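Long-range contacts in beta-ketoacyl synthase (PDB 4EWG), which probably catalyses the condensation of an acyl group with a malonyl unit on acyl carrier protein, as a beta-ketoacyl-ACP synthase: residues R22-I26 and W350-M355; E27-K31 and R358-A362; A88-F94 and T241-E245. All blocks are in the same frame, centred on the assembly; numbering follows the deposited sequence.

In the fold
From the N terminus, the chain leaves strand 8-16 and enters helix 23-32, whose successive turns serve interactions 1 and 2. Helix 76-92 follows, and strand 238-246 returns to it 147 residues later, closing the loop of interaction 3. That loop is nested inside the longer ones closed when helix 344-358 and then residues 358-362 reach back to helix 23-32. Interactions 1 and 2 cross along the chain, with centres about 8 Å apart, and together tie the N-terminal helix to the late part of the thiolase-like fold. Interaction 3 instead packs a helix on the central sheet; Leu242 and Trp350 link it to interaction 1.

Interaction 1: residues R22-I26 and W350-M355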
loop_
_atom_site.group_PDB
_atom_site.type_symbol
_atom_site.label_atom_id
_atom_site.label_comp_id
_atom_site.label_asym_id
_atom_site.label_seq_id
_atom_site.Cartn_x
_atom_site.Cartn_y
_atom_site.Cartn_z
ATOM N N ARG A 22 -14.104 -24.099 -3.019
ATOM C CA ARG A 22 -13.674 -25.252 -2.214
ATOM C C ARG A 22 -12.484 -25.939 -2.870
ATOM O O ARG A 22 -12.407 -26.014 -4.091
ATOM C CB ARG A 22 -14.786 -26.271 -2.071
ATOM C CG ARG A 22 -16.076 -25.770 -1.445
ATOM C CD ARG A 22 -17.185 -26.747 -1.766
ATOM N NE ARG A 22 -16.892 -28.114 -1.309
ATOM C CZ ARG A 22 -17.071 -28.564 -0.053
ATOM N NH1 ARG A 22 -17.505 -27.752 0.915
ATOM N NH2 ARG A 22 -16.807 -29.841 0.251
ATOM N N TRP A 23 -11.553 -26.432 -2.053
ATOM C CA TRP A 23 -10.358 -27.057 -2.582
ATOM C C TRP A 23 -10.686 -28.300 -3.374
ATOM O O TRP A 23 -10.111 -28.515 -4.434
ATOM C CB TRP A 23 -9.361 -27.397 -1.494
ATOM C CG TRP A 23 -8.260 -28.191 -2.094
ATOM C CD1 TRP A 23 -8.045 -29.567 -1.991
ATOM C CD2 TRP A 23 -7.264 -27.711 -3.025
ATOM N NE1 TRP A 23 -6.990 -29.940 -2.746
ATOM C CE2 TRP A 23 -6.468 -28.860 -3.393
ATOM C CE3 TRP A 23 -6.943 -26.471 -3.545
ATOM C CZ2 TRP A 23 -5.404 -28.764 -4.261
ATOM C CZ3 TRP A 23 -5.861 -26.378 -4.424
ATOM C CH2 TRP A 23 -5.103 -27.498 -4.765
ATOM N N ASP A 24 -11.640 -29.098 -2.884
ATOM C CA ASP A 24 -12.023 -30.340 -3.560
ATOM C C ASP A 24 -12.506 -30.083 -4.988
ATOM O O ASP A 24 -12.153 -30.794 -5.894
ATOM C CB ASP A 24 -13.031 -31.204 -2.718
ATOM C CG ASP A 24 -14.404 -30.533 -2.508
ATOM O OD1 ASP A 24 -14.576 -29.336 -2.806
ATOM O OD2 ASP A 24 -15.330 -31.224 -2.030
ATOM N N GLU A 25 -13.290 -29.038 -5.164
ATOM C CA GLU A 25 -13.750 -28.555 -6.463
ATOM C C GLU A 25 -12.552 -28.101 -7.332
ATOM O O GLU A 25 -12.446 -28.439 -8.533
ATOM C CB GLU A 25 -14.661 -27.392 -6.065
ATOM C CG GLU A 25 -15.712 -26.769 -6.951
ATOM C CD GLU A 25 -16.650 -25.883 -6.068
ATOM O OE1 GLU A 25 -16.214 -24.810 -5.475
ATOM O OE2 GLU A 25 -17.812 -26.308 -5.900
ATOM N N ILE A 26 -11.633 -27.360 -6.721
ATOM C CA ILE A 26 -10.454 -26.857 -7.427
ATOM C C ILE A 26 -9.515 -28.001 -7.823
ATOM O O ILE A 26 -9.035 -28.059 -8.956
ATOM C CB ILE A 26 -9.702 -25.818 -6.572
ATOM C CG1 ILE A 26 -10.575 -24.556 -6.395
ATOM C CG2 ILE A 26 -8.367 -25.447 -7.217
ATOM C CD1 ILE A 26 -10.249 -23.685 -5.182
ATOM N N TRP A 350 -1.958 -20.143 -1.230
ATOM C CA TRP A 350 -3.039 -21.036 -0.764
ATOM C C TRP A 350 -2.938 -22.383 -1.456
ATOM O O TRP A 350 -2.795 -23.417 -0.798
ATOM C CB TRP A 350 -4.368 -20.337 -1.034
ATOM C CG TRP A 350 -5.600 -21.186 -0.939
ATOM C CD1 TRP A 350 -5.771 -22.327 -0.214
ATOM C CD2 TRP A 350 -6.890 -20.916 -1.548
ATOM N NE1 TRP A 350 -7.044 -22.826 -0.388
ATOM C CE2 TRP A 350 -7.758 -22.009 -1.178
ATOM C CE3 TRP A 350 -7.370 -19.944 -2.408
ATOM C CZ2 TRP A 350 -9.046 -22.092 -1.603
ATOM C CZ3 TRP A 350 -8.677 -20.041 -2.835
ATOM C CH2 TRP A 350 -9.496 -21.082 -2.441
ATOM N N TRP A 351 -2.982 -22.372 -2.793
ATOM C CA TRP A 351 -2.964 -23.623 -3.566
ATOM C C TRP A 351 -1.684 -24.376 -3.383
ATOM O O TRP A 351 -1.707 -25.597 -3.348
ATOM C CB TRP A 351 -3.228 -23.349 -5.027
ATOM C CG TRP A 351 -4.662 -22.886 -5.267
ATOM C CD1 TRP A 351 -5.590 -22.503 -4.313
ATOM C CD2 TRP A 351 -5.340 -22.729 -6.531
ATOM N NE1 TRP A 351 -6.745 -22.139 -4.888
ATOM C CE2 TRP A 351 -6.651 -22.240 -6.227
ATOM C CE3 TRP A 351 -4.993 -22.945 -7.845
ATOM C CZ2 TRP A 351 -7.579 -21.982 -7.204
ATOM C CZ3 TRP A 351 -5.930 -22.664 -8.843
ATOM C CH2 TRP A 351 -7.201 -22.199 -8.523
ATOM N N THR A 352 -0.555 -23.669 -3.243
ATOM C CA THR A 352 0.726 -24.325 -2.962
ATOM C C THR A 352 0.700 -25.093 -1.612
ATOM O O THR A 352 1.262 -26.168 -1.514
ATOM C CB THR A 352 1.899 -23.321 -2.993
ATOM O OG1 THR A 352 2.010 -22.813 -4.306
ATOM C CG2 THR A 352 3.217 -23.959 -2.616
ATOM N N ILE A 353 0.056 -24.526 -0.593
ATOM C CA ILE A 353 -0.085 -25.202 0.700
ATOM C C ILE A 353 -1.039 -26.407 0.596
ATOM O O ILE A 353 -0.771 -27.463 1.161
ATOM C CB ILE A 353 -0.576 -24.255 1.793
ATOM C CG1 ILE A 353 0.479 -23.196 2.114
ATOM C CG2 ILE A 353 -0.858 -25.014 3.073
ATOM C CD1 ILE A 353 -0.072 -22.074 2.951
ATOM N N GLU A 354 -2.111 -26.252 -0.158
ATOM C CA GLU A 354 -3.036 -27.350 -0.394
ATOM C C GLU A 354 -2.344 -28.512 -1.113
ATOM O O GLU A 354 -2.534 -29.669 -0.756
ATOM C CB GLU A 354 -4.231 -26.901 -1.230
ATOM C CG GLU A 354 -5.040 -25.780 -0.616
ATOM C CD GLU A 354 -6.039 -26.239 0.435
ATOM O OE1 GLU A 354 -5.763 -27.214 1.164
ATOM O OE2 GLU A 354 -7.111 -25.594 0.536
ATOM N N MET A 355 -1.518 -28.196 -2.106
ATOM C CA MET A 355 -0.796 -29.209 -2.821
ATOM C C MET A 355 0.234 -29.869 -1.916
ATOM O O MET A 355 0.352 -31.100 -1.896
ATOM C CB MET A 355 -0.141 -28.598 -4.036
ATOM C CG MET A 355 -1.155 -28.177 -5.081
ATOM S SD MET A 355 -0.399 -27.698 -6.641
ATOM C CE MET A 355 0.532 -26.263 -6.114
#
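In the thiolase-like fold of ketoacyl synthases, helix 23-32 near the N terminus packs on helix 344-358, and Trp23 is the wedge between them. The indole lies over the side chain of Glu354, whose CB stands 3.4 Å from the centroid of the Trp23 six-membered ring, a CH-pi contact directly over the face. Bent at chi2 (-82°), Glu354 brings its carboxylate back over the indole, the two planes 29° apart. With the edge of its six-membered ring, Trp23 also meets the face of Trp351 in a T-shaped pair: CZ3 of Trp23 is 3.8 Å from CG of Trp351, and the planes stand at 71°. Ile26, one turn on, applies CG2 to the face of the Trp351 six-membered ring, 3.7 Å from its centroid, while its CD1 reaches CH2 of Trp350 at 3.9 Å. Met355 adds its CG against CH2 of Trp23.

Polar groups at this apolar joint have partners of their own. Trp350 NE1 donates to Glu354 OE2 at 2.9 Å, nearly in the indole plane and on the anti side of the carboxylate, while Glu354 OE1 pairs with Arg358. Trp23 NE1 bonds to Glu27. A buried carboxylate thus works in two ways: its methylenes pack as hydrocarbon, and its oxygens, held by an indole N-H and a guanidinium, probably keep their negative charge.

Interaction 2: residues E27-K31 and R358-A362; sequences EAALK and RNWYA
Trp360 lies against one side of helix 23-32, meeting Glu27, Leu30 and Lys31 just after the chain has left helix 344-358 through a Schellman motif at Asn359. With CG anti to the backbone N (chi1 -176°), the indole extends from the short, weakly bonded strand at about 360-361 to the helix. Leu30 CB sits at its edge, near the ring plane, 3.8 Å from CH2 of Trp360; CD1 of the same leucine touches CZ3 and then, more loosely, the methyl of Ala362.

Lys31 passes the indole obliquely; extended beyond CG, its chain follows the CZ2 and NE1 side of the ring. CG is 3.3 Å from CZ2 of Trp360, and CE approaches NE1 at 3.5 Å. The ammonium ends off-centre in a cation-pi contact, NZ lying 4.8 Å from the centroid of the Trp360 five-membered ring. NZ of Lys31 also forms a 3.0 Å salt bridge with OE2 of Glu27, which receives it on its anti lone pair.

Glu27 is extended as well, which carries OE1 toward Arg358. There OE1 is 3.7 Å from NE of Arg358, a long ion pair in which the oxygen lies well out of the guanidinium plane. The stronger partners are Trp23 for Glu27 OE1 and Glu354 for Arg358. Glu27 thus bridges two cations, Lys31 closely and Arg358 by a long, mainly electrostatic link probably tolerant of small shifts, whereas the indole supplies the closer packing.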
loop_
_atom_site.group_PDB
_atom_site.type_symbol
_atom_site.label_atom_id
_atom_site.label_comp_id
_atom_site.label_asym_id
_atom_site.label_seq_id
_atom_site.Cartn_x
_atom_site.Cartn_y
_atom_site.Cartn_z
ATOM N N GLU A 27 -9.265 -28.921 -6.893
ATOM C CA GLU A 27 -8.463 -30.124 -7.190
ATOM C C GLU A 27 -9.009 -30.878 -8.409
ATOM O O GLU A 27 -8.249 -31.245 -9.302
ATOM C CB GLU A 27 -8.391 -31.081 -5.982
ATOM C CG GLU A 27 -7.292 -32.151 -6.092
ATOM C CD GLU A 27 -7.261 -33.102 -4.921
ATOM O OE1 GLU A 27 -7.284 -32.650 -3.768
ATOM O OE2 GLU A 27 -7.190 -34.324 -5.167
ATOM N N ALA A 28 -10.318 -31.077 -8.451
ATOM C CA ALA A 28 -10.945 -31.788 -9.570
ATOM C C ALA A 28 -10.678 -31.043 -10.886
ATOM O O ALA A 28 -10.339 -31.651 -11.892
ATOM C CB ALA A 28 -12.448 -31.970 -9.318
ATOM N N ALA A 29 -10.758 -29.711 -10.853
ATOM C CA ALA A 29 -10.471 -28.911 -12.037
ATOM C C ALA A 29 -8.999 -29.024 -12.448
ATOM O O ALA A 29 -8.697 -29.298 -13.595
ATOM C CB ALA A 29 -10.845 -27.461 -11.814
ATOM N N LEU A 30 -8.094 -28.820 -11.508
ATOM C CA LEU A 30 -6.689 -28.990 -11.790
ATOM C C LEU A 30 -6.490 -30.351 -12.450
ATOM O O LEU A 30 -5.926 -30.447 -13.556
ATOM C CB LEU A 30 -5.857 -28.880 -10.525
ATOM C CG LEU A 30 -5.741 -27.502 -9.862
ATOM C CD1 LEU A 30 -4.989 -27.622 -8.538
ATOM C CD2 LEU A 30 -5.063 -26.491 -10.777
ATOM N N LYS A 31 -7.009 -31.394 -11.816
ATOM C CA LYS A 31 -6.859 -32.751 -12.353
ATOM C C LYS A 31 -7.404 -32.907 -13.753
ATOM O O LYS A 31 -6.827 -33.617 -14.548
ATOM C CB LYS A 31 -7.543 -33.789 -11.452
ATOM C CG LYS A 31 -6.658 -34.198 -10.307
ATOM C CD LYS A 31 -7.143 -35.417 -9.560
ATOM C CE LYS A 31 -6.098 -35.780 -8.514
ATOM N NZ LYS A 31 -6.720 -36.414 -7.333
ATOM N N ARG A 358 -1.063 -32.494 0.390
ATOM C CA ARG A 358 -1.517 -33.719 -0.245
ATOM C C ARG A 358 -0.472 -34.444 -1.057
ATOM O O ARG A 358 -0.783 -35.434 -1.718
ATOM C CB ARG A 358 -2.725 -33.399 -1.098
ATOM C CG ARG A 358 -3.839 -32.834 -0.256
ATOM C CD ARG A 358 -5.027 -32.413 -1.100
ATOM N NE ARG A 358 -6.152 -32.015 -0.254
ATOM C CZ ARG A 358 -6.225 -30.879 0.447
ATOM N NH1 ARG A 358 -5.227 -29.976 0.453
ATOM N NH2 ARG A 358 -7.306 -30.629 1.151
ATOM N N ASN A 359 0.782 -34.009 -0.976
ATOM C CA ASN A 359 1.864 -34.617 -1.777
ATOM C C ASN A 359 1.600 -34.676 -3.281
ATOM O O ASN A 359 2.061 -35.613 -3.985
ATOM C CB ASN A 359 2.175 -36.037 -1.262
ATOM C CG ASN A 359 2.754 -36.035 0.137
ATOM O OD1 ASN A 359 3.236 -35.017 0.626
ATOM N ND2 ASN A 359 2.704 -37.182 0.787
ATOM N N TRP A 360 0.878 -33.673 -3.782
ATOM C CA TRP A 360 0.352 -33.705 -5.147
ATOM C C TRP A 360 0.522 -32.360 -5.782
ATOM O O TRP A 360 -0.037 -31.358 -5.318
ATOM C CB TRP A 360 -1.099 -34.105 -5.082
ATOM C CG TRP A 360 -1.765 -34.270 -6.394
ATOM C CD1 TRP A 360 -1.914 -35.448 -7.133
ATOM C CD2 TRP A 360 -2.451 -33.237 -7.158
ATOM N NE1 TRP A 360 -2.609 -35.211 -8.287
ATOM C CE2 TRP A 360 -2.963 -33.890 -8.359
ATOM C CE3 TRP A 360 -2.685 -31.868 -6.976
ATOM C CZ2 TRP A 360 -3.667 -33.189 -9.336
ATOM C CZ3 TRP A 360 -3.397 -31.170 -7.968
ATOM C CH2 TRP A 360 -3.876 -31.815 -9.117
ATOM N N TYR A 361 1.311 -32.308 -6.849
ATOM C CA TYR A 361 1.722 -31.033 -7.429
ATOM C C TYR A 361 1.315 -30.960 -8.895
ATOM O O TYR A 361 1.817 -31.709 -9.748
ATOM C CB TYR A 361 3.234 -30.825 -7.233
ATOM C CG TYR A 361 3.635 -30.609 -5.774
ATOM C CD1 TYR A 361 3.733 -31.684 -4.900
ATOM C CD2 TYR A 361 3.904 -29.334 -5.275
ATOM C CE1 TYR A 361 4.086 -31.499 -3.572
ATOM C CE2 TYR A 361 4.268 -29.138 -3.944
ATOM C CZ TYR A 361 4.355 -30.225 -3.096
ATOM O OH TYR A 361 4.716 -30.059 -1.767
ATOM N N ALA A 362 0.411 -30.034 -9.185
ATOM C CA ALA A 362 -0.141 -29.874 -10.527
ATOM C C ALA A 362 0.947 -29.527 -11.561
ATOM O O ALA A 362 1.893 -28.794 -11.278
ATOM C CB ALA A 362 -1.246 -28.816 -10.539
#

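Interaction 3: residues A88-F94 and T241-E245; sequences ALADAGF and TLVLE
Val243 projects from strand 238-246 of the central sheet into the side of helix 76-92, a helix-on-sheet packing within the N-terminal half of the thiolase-like fold. Its CG2 is set 3.5 Å from the carbonyl O of Ala88 and 3.9 Å from CB of both Ala88 and Ala92, two residues one helical turn apart. Consistent with these small side chains, the axes of helix 88-92 and strand 241-245 approach to 8.1 Å, at 42° to each other. Before Val243, the Ala88 methyl rests on the carbonyl O of Thr241 at 3.5 Å; beyond it, CG1 of Val243 lies at the edge of the Phe94 ring.

Further out, a Schellman motif at Gly93 ends the helix and turns the chain, and Phe94 then points toward the strand. Tyr109 and Ser85 hold the hydroxyl of Thr241, while Leu191 of the adjoining strand touches both Leu89 and Val243. Glu245 is fixed by Thr11 through OE1 and by Arg253 and His249 through OE2; His249 is a calcium ligand in a crystal structure of this protein, although no calcium is bound to this chain here. OE1 of this anchored carboxylate approaches the Phe94 ring edge, 4.1 Å from CE2.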
loop_
_atom_site.group_PDB
_atom_site.type_symbol
_atom_site.label_atom_id
_atom_site.label_comp_id
_atom_site.label_asym_id
_atom_site.label_seq_id
_atom_site.Cartn_x
_atom_site.Cartn_y
_atom_site.Cartn_z
ATOM N N ALA A 88 -12.059 -17.783 4.677
ATOM C CA ALA A 88 -10.838 -18.099 5.422
ATOM C C ALA A 88 -11.080 -18.029 6.914
ATOM O O ALA A 88 -10.584 -18.859 7.658
ATOM C CB ALA A 88 -9.716 -17.168 5.044
ATOM N N LEU A 89 -11.815 -17.016 7.346
ATOM C CA LEU A 89 -12.216 -16.920 8.736
ATOM C C LEU A 89 -13.065 -18.109 9.191
ATOM O O LEU A 89 -12.847 -18.642 10.281
ATOM C CB LEU A 89 -12.983 -15.648 8.974
ATOM C CG LEU A 89 -12.141 -14.412 9.083
ATOM C CD1 LEU A 89 -13.124 -13.247 9.042
ATOM C CD2 LEU A 89 -11.331 -14.445 10.367
ATOM N N ALA A 90 -14.013 -18.544 8.381
ATOM C CA ALA A 90 -14.844 -19.717 8.781
ATOM C C ALA A 90 -13.911 -20.883 8.952
ATOM O O ALA A 90 -13.964 -21.611 9.951
ATOM C CB ALA A 90 -15.923 -20.046 7.754
ATOM N N ASP A 91 -13.048 -21.056 7.958
ATOM C CA ASP A 91 -12.172 -22.200 7.918
ATOM C C ASP A 91 -11.270 -22.156 9.144
ATOM O O ASP A 91 -10.946 -23.199 9.687
ATOM C CB ASP A 91 -11.362 -22.223 6.594
ATOM C CG ASP A 91 -10.263 -23.279 6.590
ATOM O OD1 ASP A 91 -10.574 -24.511 6.681
ATOM O OD2 ASP A 91 -9.084 -22.880 6.491
ATOM N N ALA A 92 -10.901 -20.955 9.602
ATOM C CA ALA A 92 -10.030 -20.810 10.792
ATOM C C ALA A 92 -10.783 -20.973 12.131
ATOM O O ALA A 92 -10.179 -20.976 13.194
ATOM C CB ALA A 92 -9.298 -19.483 10.757
ATOM N N GLY A 93 -12.103 -21.104 12.061
ATOM C CA GLY A 93 -12.921 -21.319 13.256
ATOM C C GLY A 93 -13.419 -20.034 13.894
ATOM O O GLY A 93 -13.906 -20.060 15.014
ATOM N N PHE A 94 -13.306 -18.914 13.192
ATOM C CA PHE A 94 -13.686 -17.611 13.766
ATOM C C PHE A 94 -15.068 -17.097 13.349
ATOM O O PHE A 94 -15.451 -16.023 13.766
ATOM C CB PHE A 94 -12.622 -16.560 13.431
ATOM C CG PHE A 94 -11.319 -16.792 14.112
ATOM C CD1 PHE A 94 -11.246 -16.851 15.485
ATOM C CD2 PHE A 94 -10.152 -16.900 13.388
ATOM C CE1 PHE A 94 -10.035 -17.056 16.125
ATOM C CE2 PHE A 94 -8.935 -17.095 14.032
ATOM C CZ PHE A 94 -8.886 -17.182 15.391
ATOM N N THR A 241 -7.454 -15.248 0.647
ATOM C CA THR A 241 -7.078 -14.762 1.945
ATOM C C THR A 241 -6.510 -15.918 2.766
ATOM O O THR A 241 -7.094 -17.030 2.801
ATOM C CB THR A 241 -8.292 -14.195 2.707
ATOM O OG1 THR A 241 -8.914 -13.143 1.949
ATOM C CG2 THR A 241 -7.852 -13.634 4.086
ATOM N N LEU A 242 -5.413 -15.646 3.463
ATOM C CA LEU A 242 -4.929 -16.549 4.510
ATOM C C LEU A 242 -5.109 -15.900 5.885
ATOM O O LEU A 242 -4.936 -14.667 6.054
ATOM C CB LEU A 242 -3.473 -16.900 4.314
ATOM C CG LEU A 242 -3.022 -17.445 2.975
ATOM C CD1 LEU A 242 -1.489 -17.575 2.988
ATOM C CD2 LEU A 242 -3.681 -18.786 2.757
ATOM N N VAL A 243 -5.500 -16.723 6.862
ATOM C CA VAL A 243 -5.512 -16.306 8.262
ATOM C C VAL A 243 -4.138 -16.713 8.856
ATOM O O VAL A 243 -3.809 -17.886 8.956
ATOM C CB VAL A 243 -6.651 -16.956 9.065
ATOM C CG1 VAL A 243 -6.526 -16.568 10.518
ATOM C CG2 VAL A 243 -8.027 -16.574 8.505
ATOM N N LEU A 244 -3.348 -15.737 9.213
ATOM C CA LEU A 244 -2.068 -15.978 9.859
ATOM C C LEU A 244 -2.300 -15.793 11.332
ATOM O O LEU A 244 -3.106 -14.938 11.744
ATOM C CB LEU A 244 -0.996 -14.968 9.396
ATOM C CG LEU A 244 -0.249 -15.173 8.072
ATOM C CD1 LEU A 244 -1.241 -15.326 6.926
ATOM C CD2 LEU A 244 0.682 -13.976 7.818
ATOM N N GLU A 245 -1.582 -16.569 12.137
ATOM C CA GLU A 245 -1.864 -16.580 13.559
ATOM C C GLU A 245 -0.609 -16.931 14.335
ATOM O O GLU A 245 0.139 -17.826 13.938
ATOM C CB GLU A 245 -2.955 -17.585 13.819
ATOM C CG GLU A 245 -3.395 -17.686 15.265
ATOM C CD GLU A 245 -4.687 -18.480 15.439
ATOM O OE1 GLU A 245 -5.264 -18.962 14.427
ATOM O OE2 GLU A 245 -5.128 -18.622 16.602
#